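PDB 1OOE: dihydropteridine reductase from Caenorhabditis elegans, which probably catalyses the NADH- or NADPH-dependent reduction of quinonoid dihydrobiopterin to tetrahydrobiopterin, working as a homodimer of the short-chain dehydrogenase/reductase family. Local coordinates for residues A[56-59]-A[60-64]; A[98-101]-A[102-105]; A[180-183]-A[184-187]; A[202-205]-A[206-209]; A[210-213]-A[214-217]. All coordinates share one frame; numbering follows the deposited sequence. Where two conformers were deposited one is given.

Overall arrangement
Every contact here is local, so none closes a long loop; they follow one another along the chain without nesting or crossing. Contact 1 lies on helix 53-68, which joins strands 43-46 and 73-78, and contact 2 on helix 93-118; their centres are about 18 Å apart, and both helices also meet the second subunit. Contact 3 is the short surface helix 181-186 that comes after strand 169-175. Contact 4, on helix 198-210, lies across the chain's centre from contact 2. It runs into contact 5, the turn leading to strand 221-227, touching it through W208 O and R215 NE. The helices of contacts 1 and 4 pack directly on strands of the mixed, Rossmann-type sheet.

Contact 1: residues A[56-59]-A[60-64]; sequences QEQS and ILEQT
Two turns of helix 53-68, one of the helices flanking the Rossmann-type sheet, bring Q56-S59 against I60-T64, and the clearest side-chain link is that between S59 and Q63, one turn apart. Q63 NE2 donates to S59 OG over 3.0 Å, the hydroxyl lying 18° out of the amide plane. The same nitrogen bonds L46 O as well and makes a weak, bent bond to S59 O, an oxygen that also takes the regular helical bond from Q63 N at 3.0 Å. S59 turns its OG away from its own backbone N (chi1 -176°), and this carries the hydroxyl along the helix to where the long, flexible glutamine can reach it. A short polar residue and a long amide thus suit this partly exposed flank. Farther round, E57 crosses L61 obliquely: its aliphatic CG lies 3.9 Å from L61 CD2, which allows the acid to pack against leucine with its methylene part. T64 is buried and still satisfies its hydroxyl, for OG1 donates to I60 O at 2.9 Å, from the face of that carbonyl opposite to T64 N. The β-branched I60 faces the protein interior, touching Y9 of strand 4-9, while T64 reaches I7 and I45. Helix 93-118 also touches this helix, through W106, K113 and L114, and E57 packs on V94 of the second subunit.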
# COMPACT_ATOMS: atom_id res chain seq x y z
N GLN A 56 -13.92 12.47 -1.34
CA GLN A 56 -14.79 11.30 -1.33
C GLN A 56 -15.15 10.92 0.10
O GLN A 56 -16.31 10.60 0.39
CB GLN A 56 -14.12 10.12 -2.03
CG GLN A 56 -14.45 10.01 -3.52
CD GLN A 56 -13.89 8.76 -4.14
OE1 GLN A 56 -13.92 7.69 -3.53
NE2 GLN A 56 -13.38 8.87 -5.36
N GLU A 57 -14.17 10.97 1.00
CA GLU A 57 -14.43 10.64 2.40
C GLU A 57 -15.52 11.55 2.95
O GLU A 57 -16.51 11.09 3.51
CB GLU A 57 -13.17 10.82 3.26
CG GLU A 57 -13.48 10.67 4.75
CD GLU A 57 -12.37 11.15 5.67
OE1 GLU A 57 -11.61 12.06 5.29
OE2 GLU A 57 -12.29 10.62 6.80
N GLN A 58 -15.33 12.86 2.79
CA GLN A 58 -16.29 13.82 3.31
C GLN A 58 -17.70 13.59 2.79
O GLN A 58 -18.65 13.55 3.56
CB GLN A 58 -15.85 15.25 2.96
CG GLN A 58 -16.71 16.31 3.63
CD GLN A 58 -16.20 17.72 3.37
OE1 GLN A 58 -15.01 18.00 3.56
NE2 GLN A 58 -17.09 18.61 2.95
N SER A 59 -17.83 13.42 1.48
CA SER A 59 -19.14 13.22 0.87
C SER A 59 -19.81 11.93 1.33
O SER A 59 -20.98 11.92 1.69
CB SER A 59 -19.03 13.21 -0.65
OG SER A 59 -20.31 13.12 -1.25
N ILE A 60 -19.05 10.84 1.33
CA ILE A 60 -19.59 9.55 1.75
C ILE A 60 -20.00 9.58 3.23
O ILE A 60 -21.07 9.09 3.59
CB ILE A 60 -18.57 8.42 1.49
CG1 ILE A 60 -18.37 8.25 -0.02
CG2 ILE A 60 -19.06 7.11 2.09
CD1 ILE A 60 -17.17 7.39 -0.40
N LEU A 61 -19.16 10.17 4.07
CA LEU A 61 -19.47 10.25 5.49
C LEU A 61 -20.69 11.13 5.75
O LEU A 61 -21.55 10.79 6.56
CB LEU A 61 -18.28 10.79 6.28
CG LEU A 61 -17.30 9.75 6.83
CD1 LEU A 61 -16.80 8.86 5.71
CD2 LEU A 61 -16.14 10.45 7.53
N GLU A 62 -20.78 12.26 5.05
CA GLU A 62 -21.92 13.15 5.25
C GLU A 62 -23.22 12.46 4.87
O GLU A 62 -24.20 12.51 5.61
CB GLU A 62 -21.77 14.44 4.43
CG GLU A 62 -20.58 15.30 4.82
CD GLU A 62 -20.48 16.57 4.00
OE1 GLU A 62 -20.72 16.51 2.77
OE2 GLU A 62 -20.14 17.63 4.57
N GLN A 63 -23.23 11.81 3.71
CA GLN A 63 -24.42 11.12 3.23
C GLN A 63 -24.83 9.95 4.11
O GLN A 63 -26.02 9.72 4.34
CB GLN A 63 -24.21 10.61 1.81
CG GLN A 63 -24.06 11.70 0.77
CD GLN A 63 -23.84 11.12 -0.61
OE1 GLN A 63 -24.74 10.51 -1.19
NE2 GLN A 63 -22.63 11.28 -1.13
N THR A 64 -23.85 9.20 4.59
CA THR A 64 -24.15 8.05 5.44
C THR A 64 -24.72 8.50 6.78
O THR A 64 -25.66 7.89 7.31
CB THR A 64 -22.90 7.18 5.66
OG1 THR A 64 -22.43 6.70 4.39
CG2 THR A 64 -23.23 5.98 6.55

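Contact 2: residues A[98-101]-A[102-105]; sequences DLMI and KQSV
D98 and K102, one turn apart on helix 93-118, form a salt bridge on the more open flank of this contact, whereas M100, I101, S104 and V105 occupy its buried side. K102 NZ lies 2.7 Å from D98 OD2, on the syn side of the carboxylate and 16° out of its plane. With CG of D98 opposite its backbone N (chi1 180°), the short acid leans along the helix, and the extended lysine reaches across it to bring its ammonium group there. K102 is exposed, as suits a charge, while D98 is partly covered by W53 of the second subunit.

Most residues on the packed side are apolar or small. I101 and V105 lie side by side and point the same way, with I101 CD1 3.9 Å from V105 CG2, two β-branched chains packed against each other. M100 bends at its second and third torsions, which swings its CE methyl back to 3.4 Å from Q103 OE1; the flexible thioether can fold in this way across the glutamine. Q103 lies at the margin, its OE1 bonded to G82 N. The backbone keeps its helical bonds, S104 N to M100 O at 3.0 Å being a straight one, but the turn at 102-105 widens to pi type and the bond from V105 N to I101 O is weak. Helix 141-158 packs on the buried side, with Y143 and A146 against M100, K147 against S104 and A149 against V105; W53 of the second subunit also meets I101.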
# COMPACT_ATOMS: atom_id res chain seq x y z
N ASP A 98 -1.82 3.74 -9.94
CA ASP A 98 -2.66 4.81 -9.42
C ASP A 98 -4.12 4.35 -9.36
O ASP A 98 -4.80 4.54 -8.35
CB ASP A 98 -2.52 6.04 -10.33
CG ASP A 98 -3.37 7.22 -9.88
OD1 ASP A 98 -3.16 7.72 -8.75
OD2 ASP A 98 -4.24 7.65 -10.67
N LEU A 99 -4.59 3.73 -10.44
CA LEU A 99 -5.96 3.24 -10.48
C LEU A 99 -6.21 2.20 -9.40
O LEU A 99 -7.30 2.14 -8.83
CB LEU A 99 -6.27 2.64 -11.85
CG LEU A 99 -6.36 3.61 -13.03
CD1 LEU A 99 -6.52 2.82 -14.33
CD2 LEU A 99 -7.54 4.55 -12.84
N MET A 100 -5.21 1.36 -9.13
CA MET A 100 -5.37 0.32 -8.12
C MET A 100 -5.43 0.85 -6.69
O MET A 100 -6.13 0.30 -5.85
CB MET A 100 -4.27 -0.73 -8.27
CG MET A 100 -4.41 -1.57 -9.54
SD MET A 100 -6.03 -2.39 -9.67
CE MET A 100 -7.00 -1.18 -10.61
N ILE A 101 -4.69 1.93 -6.41
CA ILE A 101 -4.74 2.51 -5.07
C ILE A 101 -6.14 3.10 -4.91
O ILE A 101 -6.81 2.89 -3.89
CB ILE A 101 -3.70 3.64 -4.90
CG1 ILE A 101 -2.28 3.06 -4.89
CG2 ILE A 101 -3.99 4.43 -3.61
CD1 ILE A 101 -1.92 2.25 -3.66
N LYS A 102 -6.59 3.84 -5.92
CA LYS A 102 -7.90 4.47 -5.91
C LYS A 102 -9.05 3.48 -5.78
O LYS A 102 -10.07 3.77 -5.14
CB LYS A 102 -8.09 5.33 -7.17
CG LYS A 102 -7.26 6.60 -7.17
CD LYS A 102 -7.25 7.29 -8.53
CE LYS A 102 -6.57 8.65 -8.42
NZ LYS A 102 -6.28 9.25 -9.76
N GLN A 103 -8.90 2.31 -6.38
CA GLN A 103 -9.96 1.30 -6.35
C GLN A 103 -10.01 0.42 -5.10
O GLN A 103 -11.09 0.15 -4.58
CB GLN A 103 -9.87 0.43 -7.60
CG GLN A 103 -10.38 1.12 -8.86
CD GLN A 103 -10.15 0.30 -10.11
OE1 GLN A 103 -10.34 -0.92 -10.12
NE2 GLN A 103 -9.76 0.97 -11.19
N SER A 104 -8.85 -0.02 -4.61
CA SER A 104 -8.79 -0.89 -3.44
C SER A 104 -8.47 -0.20 -2.11
O SER A 104 -9.09 -0.48 -1.09
CB SER A 104 -7.78 -2.02 -3.66
OG SER A 104 -8.25 -2.96 -4.60
N VAL A 105 -7.49 0.70 -2.13
CA VAL A 105 -7.08 1.38 -0.90
C VAL A 105 -8.03 2.50 -0.46
O VAL A 105 -8.37 2.59 0.71
CB VAL A 105 -5.65 1.94 -1.04
CG1 VAL A 105 -5.25 2.68 0.24
CG2 VAL A 105 -4.67 0.80 -1.30

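Contact 3: residues A[180-183]-A[184-187]; sequences TPMN and RKWM
M182 O is approached by two backbone N-H groups: W186 N donates over 3.1 Å at 163°, while K185 N divides two weak bonds between M182 O and P181 O. Two residues earlier R184 N bonds T180 O at 3.1 Å, and at the end M187 N reaches N183 O at 3.0 Å. T180 is the N-cap: its OG1 accepts from N183 N at 3.2 Å, which occupies an amide that has no earlier helical carbonyl to bond. P181 follows fittingly, because proline lacks an N-H, which costs nothing in the first turn, where no earlier helical carbonyl awaits that donor.

The side chains of M182 and W186 lie alongside each other in a Met-aromatic contact. M182 SD sits at the indole edge, in the ring plane, 3.8 Å from W186 NE1, and the methionine's bends at chi2 (-61°) and chi3 place the polarisable sulfur there. K185 CG lies above one indole face, toward its rim. R184 forms a salt bridge with D179, and N183 ND2 bonds L178 O, so polar chains tie the helix to the preceding segment. These features are those of a short, N-capped surface helix, here ending as M187 leaves helical geometry.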
# COMPACT_ATOMS: atom_id res chain seq x y z
N THR A 180 -18.73 -15.59 -11.65
CA THR A 180 -19.34 -14.33 -12.07
C THR A 180 -19.69 -14.39 -13.55
O THR A 180 -19.16 -15.23 -14.28
CB THR A 180 -18.37 -13.14 -11.88
OG1 THR A 180 -17.25 -13.30 -12.77
CG2 THR A 180 -17.86 -13.08 -10.45
N PRO A 181 -20.58 -13.50 -14.01
CA PRO A 181 -20.97 -13.48 -15.42
C PRO A 181 -19.76 -13.28 -16.33
O PRO A 181 -19.67 -13.89 -17.40
CB PRO A 181 -21.95 -12.31 -15.49
CG PRO A 181 -22.60 -12.36 -14.14
CD PRO A 181 -21.42 -12.58 -13.22
N MET A 182 -18.83 -12.43 -15.91
CA MET A 182 -17.63 -12.16 -16.70
C MET A 182 -16.70 -13.36 -16.81
O MET A 182 -16.11 -13.60 -17.86
CB MET A 182 -16.86 -10.96 -16.14
CG MET A 182 -17.44 -9.61 -16.52
SD MET A 182 -17.45 -9.33 -18.31
CE MET A 182 -19.16 -9.73 -18.71
N ASN A 183 -16.55 -14.12 -15.73
CA ASN A 183 -15.67 -15.28 -15.78
C ASN A 183 -16.26 -16.37 -16.66
O ASN A 183 -15.53 -17.11 -17.32
CB ASN A 183 -15.40 -15.82 -14.37
CG ASN A 183 -14.32 -15.04 -13.65
OD1 ASN A 183 -13.37 -14.58 -14.28
ND2 ASN A 183 -14.46 -14.90 -12.34
N ARG A 184 -17.59 -16.46 -16.68
CA ARG A 184 -18.23 -17.47 -17.51
C ARG A 184 -18.10 -17.12 -18.99
O ARG A 184 -18.09 -18.00 -19.85
CB ARG A 184 -19.71 -17.60 -17.14
CG ARG A 184 -19.92 -18.17 -15.75
CD ARG A 184 -21.30 -18.77 -15.59
NE ARG A 184 -21.38 -19.55 -14.36
CZ ARG A 184 -22.20 -20.58 -14.18
NH1 ARG A 184 -23.02 -20.96 -15.15
NH2 ARG A 184 -22.19 -21.23 -13.03
N LYS A 185 -17.98 -15.83 -19.29
CA LYS A 185 -17.85 -15.36 -20.66
C LYS A 185 -16.45 -15.53 -21.23
O LYS A 185 -16.28 -15.99 -22.36
CB LYS A 185 -18.26 -13.88 -20.75
CG LYS A 185 -18.13 -13.28 -22.15
CD LYS A 185 -18.52 -11.80 -22.15
CE LYS A 185 -18.39 -11.18 -23.54
NZ LYS A 185 -19.32 -11.81 -24.52
N TRP A 186 -15.44 -15.16 -20.45
CA TRP A 186 -14.06 -15.23 -20.92
C TRP A 186 -13.33 -16.55 -20.71
O TRP A 186 -12.28 -16.78 -21.32
CB TRP A 186 -13.27 -14.06 -20.33
CG TRP A 186 -13.85 -12.75 -20.79
CD1 TRP A 186 -14.62 -11.89 -20.06
CD2 TRP A 186 -13.78 -12.19 -22.11
NE1 TRP A 186 -15.03 -10.83 -20.84
CE2 TRP A 186 -14.53 -11.00 -22.10
CE3 TRP A 186 -13.15 -12.59 -23.30
CZ2 TRP A 186 -14.67 -10.19 -23.24
CZ3 TRP A 186 -13.30 -11.80 -24.43
CH2 TRP A 186 -14.05 -10.61 -24.39
N MET A 187 -13.88 -17.42 -19.86
CA MET A 187 -13.30 -18.74 -19.63
C MET A 187 -14.48 -19.70 -19.69
O MET A 187 -14.77 -20.44 -18.74
CB MET A 187 -12.63 -18.83 -18.25
CG MET A 187 -11.68 -20.01 -18.12
SD MET A 187 -10.88 -20.19 -16.51
CE MET A 187 -9.93 -18.66 -16.42

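Contact 4: residues A[202-205]-A[206-209]; sequences SEHL and LKWT
The aromatic interactions of this contact join H204 and W208, one turn apart on helix 198-210. The histidine turns an edge toward the indole face in an offset edge-to-face pair, with 5.5 Å between the centroids of the H204 ring and the six-membered ring of W208 and 66° between planes. H204 CB sits above that six-membered ring, 3.9 Å from its centroid, in a CH-pi contact. The W208 side chain (chi2 -33°) folds the indole back along the helix, placing H204 O over one indole face, toward its rim. A broad, flat tryptophan is well suited to roofing the preceding turn in this way.

Among the hydrogen bonds, L205 O receives two donors from T209: the hydroxyl OG1 at 2.7 Å and the backbone N at 2.9 Å, arriving from opposite faces of the carbonyl plane. Threonine can thereby bury its hydroxyl with a partner. W208 N reaches H204 O at 2.9 Å and is nearly straight at 172°, while H204 ND1 pairs with F200 O.

The apolar contact is L205 CD2 to W208 CE3, 4.1 Å. K207 runs alongside H204, its NZ 4.0 Å from H204 NE2; outside the two segments that ammonium group pairs with the sulfonate of a bound MES molecule, probably from the crystallisation liquor, to which W208 NE1 also donates. S202, L205 and L206 pack on helix 14-25, W208 and T209 meet L124 of strand 123-128, and I233 of strand 230-235 lies against H204 and W208.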
# COMPACT_ATOMS: atom_id res chain seq x y z
N SER A 202 -21.96 -14.70 0.77
CA SER A 202 -23.11 -14.04 1.39
C SER A 202 -23.54 -14.78 2.64
O SER A 202 -23.84 -14.17 3.67
CB SER A 202 -24.28 -13.95 0.41
OG SER A 202 -23.92 -13.20 -0.74
N GLU A 203 -23.58 -16.11 2.55
CA GLU A 203 -23.97 -16.94 3.68
C GLU A 203 -23.02 -16.78 4.86
O GLU A 203 -23.45 -16.68 6.01
CB GLU A 203 -24.04 -18.41 3.24
CG GLU A 203 -25.34 -18.77 2.53
CD GLU A 203 -25.26 -20.09 1.79
OE1 GLU A 203 -24.56 -21.00 2.27
OE2 GLU A 203 -25.91 -20.22 0.73
N HIS A 204 -21.71 -16.74 4.59
CA HIS A 204 -20.77 -16.58 5.68
C HIS A 204 -20.84 -15.19 6.30
O HIS A 204 -20.68 -15.04 7.51
CB HIS A 204 -19.34 -16.91 5.24
CG HIS A 204 -19.04 -18.37 5.25
ND1 HIS A 204 -19.54 -19.25 4.31
CD2 HIS A 204 -18.33 -19.13 6.12
CE1 HIS A 204 -19.15 -20.48 4.61
NE2 HIS A 204 -18.42 -20.43 5.70
N LEU A 205 -21.08 -14.17 5.48
CA LEU A 205 -21.18 -12.83 6.04
C LEU A 205 -22.38 -12.75 6.99
O LEU A 205 -22.28 -12.16 8.07
CB LEU A 205 -21.33 -11.78 4.94
CG LEU A 205 -20.08 -11.51 4.09
CD1 LEU A 205 -20.42 -10.53 2.98
CD2 LEU A 205 -18.97 -10.96 4.98
N LEU A 206 -23.50 -13.36 6.62
CA LEU A 206 -24.68 -13.33 7.49
C LEU A 206 -24.37 -14.08 8.79
O LEU A 206 -24.74 -13.63 9.88
CB LEU A 206 -25.90 -13.95 6.80
CG LEU A 206 -27.19 -14.01 7.63
CD1 LEU A 206 -27.59 -12.60 8.06
CD2 LEU A 206 -28.30 -14.65 6.81
N LYS A 207 -23.68 -15.21 8.68
CA LYS A 207 -23.32 -16.00 9.86
C LYS A 207 -22.41 -15.23 10.81
O LYS A 207 -22.66 -15.17 12.01
CB LYS A 207 -22.63 -17.31 9.47
CG LYS A 207 -22.33 -18.21 10.66
CD LYS A 207 -21.62 -19.50 10.28
CE LYS A 207 -20.20 -19.24 9.79
NZ LYS A 207 -19.43 -20.51 9.61
N TRP A 208 -21.34 -14.65 10.27
CA TRP A 208 -20.40 -13.90 11.09
C TRP A 208 -21.05 -12.64 11.68
O TRP A 208 -20.66 -12.18 12.76
CB TRP A 208 -19.16 -13.50 10.28
CG TRP A 208 -18.38 -14.67 9.72
CD1 TRP A 208 -18.23 -15.90 10.28
CD2 TRP A 208 -17.60 -14.68 8.52
NE1 TRP A 208 -17.39 -16.68 9.50
CE2 TRP A 208 -16.99 -15.95 8.41
CE3 TRP A 208 -17.34 -13.73 7.52
CZ2 TRP A 208 -16.15 -16.30 7.35
CZ3 TRP A 208 -16.50 -14.08 6.46
CH2 TRP A 208 -15.92 -15.35 6.39
N THR A 209 -22.04 -12.09 10.98
CA THR A 209 -22.72 -10.89 11.47
C THR A 209 -23.63 -11.20 12.65
O THR A 209 -23.68 -10.44 13.62
CB THR A 209 -23.56 -10.24 10.35
OG1 THR A 209 -22.71 -9.82 9.28
CG2 THR A 209 -24.30 -9.01 10.88

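Contact 5: residues A[210-213]-A[214-217]; sequences TETS and SRPS
Hydrogen bonds draw E211-S213 and S214-R215 into a compact turn just after helix 198-210, and E211 O receives two of them. S214 OG donates to it at 2.7 Å, in the carbonyl plane, while S214 N comes from above that plane at 3.1 Å. The serine can make this double grip because its hydroxyl sits between its own backbone N and carbonyl carbon (chi1 72°), close enough to share the acceptor of the amide. S214 OG also lies in a weak bond with K207 O. Small and polar, serine suits a tight bend. The following amide, R215 N, donates to T212 O at 3.2 Å; together with S214 N to E211 O, this i to i+3 bond gives the 3-10 character of the segment.

Van der Waals packing is supplied by T212 and R215, whose side chains cross. The T212 methyl CG2 lies over the centre of one guanidinium face, 3.6 Å from R215 CZ. Arginine fits here because its flat head accepts a methyl on its face while its N-H groups point outward in the plane to other partners.

Those outward N-H groups fasten the turn to the fold: R215 NE donates to W208 O at the end of helix 198-210, and R215 NH2 to G122 O. The arginine also touches A169 of strand 169-175, while P216 touches L171 of that strand and W208, and the chain continues toward strand 221-227.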
# COMPACT_ATOMS: atom_id res chain seq x y z
N THR A 210 -24.34 -12.32 12.57
CA THR A 210 -25.28 -12.73 13.61
C THR A 210 -24.72 -13.58 14.75
O THR A 210 -25.27 -13.59 15.85
CB THR A 210 -26.48 -13.47 12.99
OG1 THR A 210 -26.01 -14.65 12.31
CG2 THR A 210 -27.20 -12.58 12.00
N GLU A 211 -23.63 -14.31 14.49
CA GLU A 211 -23.03 -15.16 15.50
C GLU A 211 -21.54 -14.87 15.67
O GLU A 211 -20.72 -15.35 14.88
CB GLU A 211 -23.22 -16.64 15.13
CG GLU A 211 -24.68 -17.06 15.04
CD GLU A 211 -25.40 -17.01 16.37
OE1 GLU A 211 -25.43 -15.94 17.01
OE2 GLU A 211 -25.95 -18.06 16.79
N THR A 212 -21.19 -14.11 16.69
CA THR A 212 -19.79 -13.75 16.92
C THR A 212 -18.86 -14.95 17.15
O THR A 212 -17.69 -14.92 16.78
CB THR A 212 -19.64 -12.77 18.11
OG1 THR A 212 -20.20 -13.35 19.29
CG2 THR A 212 -20.34 -11.45 17.81
N SER A 213 -19.39 -16.02 17.76
CA SER A 213 -18.58 -17.19 18.04
C SER A 213 -18.23 -18.02 16.80
O SER A 213 -17.44 -18.96 16.88
CB SER A 213 -19.28 -18.09 19.07
OG SER A 213 -20.50 -18.60 18.57
N SER A 214 -18.81 -17.66 15.65
CA SER A 214 -18.55 -18.38 14.40
C SER A 214 -17.45 -17.71 13.60
O SER A 214 -17.03 -18.21 12.55
CB SER A 214 -19.82 -18.42 13.53
OG SER A 214 -20.10 -17.15 12.96
N ARG A 215 -16.96 -16.58 14.11
CA ARG A 215 -15.93 -15.81 13.43
C ARG A 215 -14.49 -16.26 13.62
O ARG A 215 -14.11 -16.73 14.69
CB ARG A 215 -15.98 -14.35 13.88
CG ARG A 215 -17.27 -13.62 13.63
CD ARG A 215 -17.25 -12.29 14.36
NE ARG A 215 -18.47 -11.52 14.12
CZ ARG A 215 -18.75 -10.36 14.72
NH1 ARG A 215 -17.91 -9.83 15.60
NH2 ARG A 215 -19.89 -9.74 14.43
N PRO A 216 -13.67 -16.13 12.56
CA PRO A 216 -12.26 -16.50 12.64
C PRO A 216 -11.66 -15.36 13.47
O PRO A 216 -12.37 -14.40 13.79
CB PRO A 216 -11.80 -16.44 11.19
CG PRO A 216 -13.04 -16.76 10.42
CD PRO A 216 -14.10 -15.98 11.16
N SER A 217 -10.38 -15.43 13.82
CA SER A 217 -9.75 -14.37 14.61
C SER A 217 -9.79 -13.03 13.87
O SER A 217 -9.61 -12.99 12.66
CB SER A 217 -8.28 -14.73 14.90
OG SER A 217 -8.17 -15.95 15.61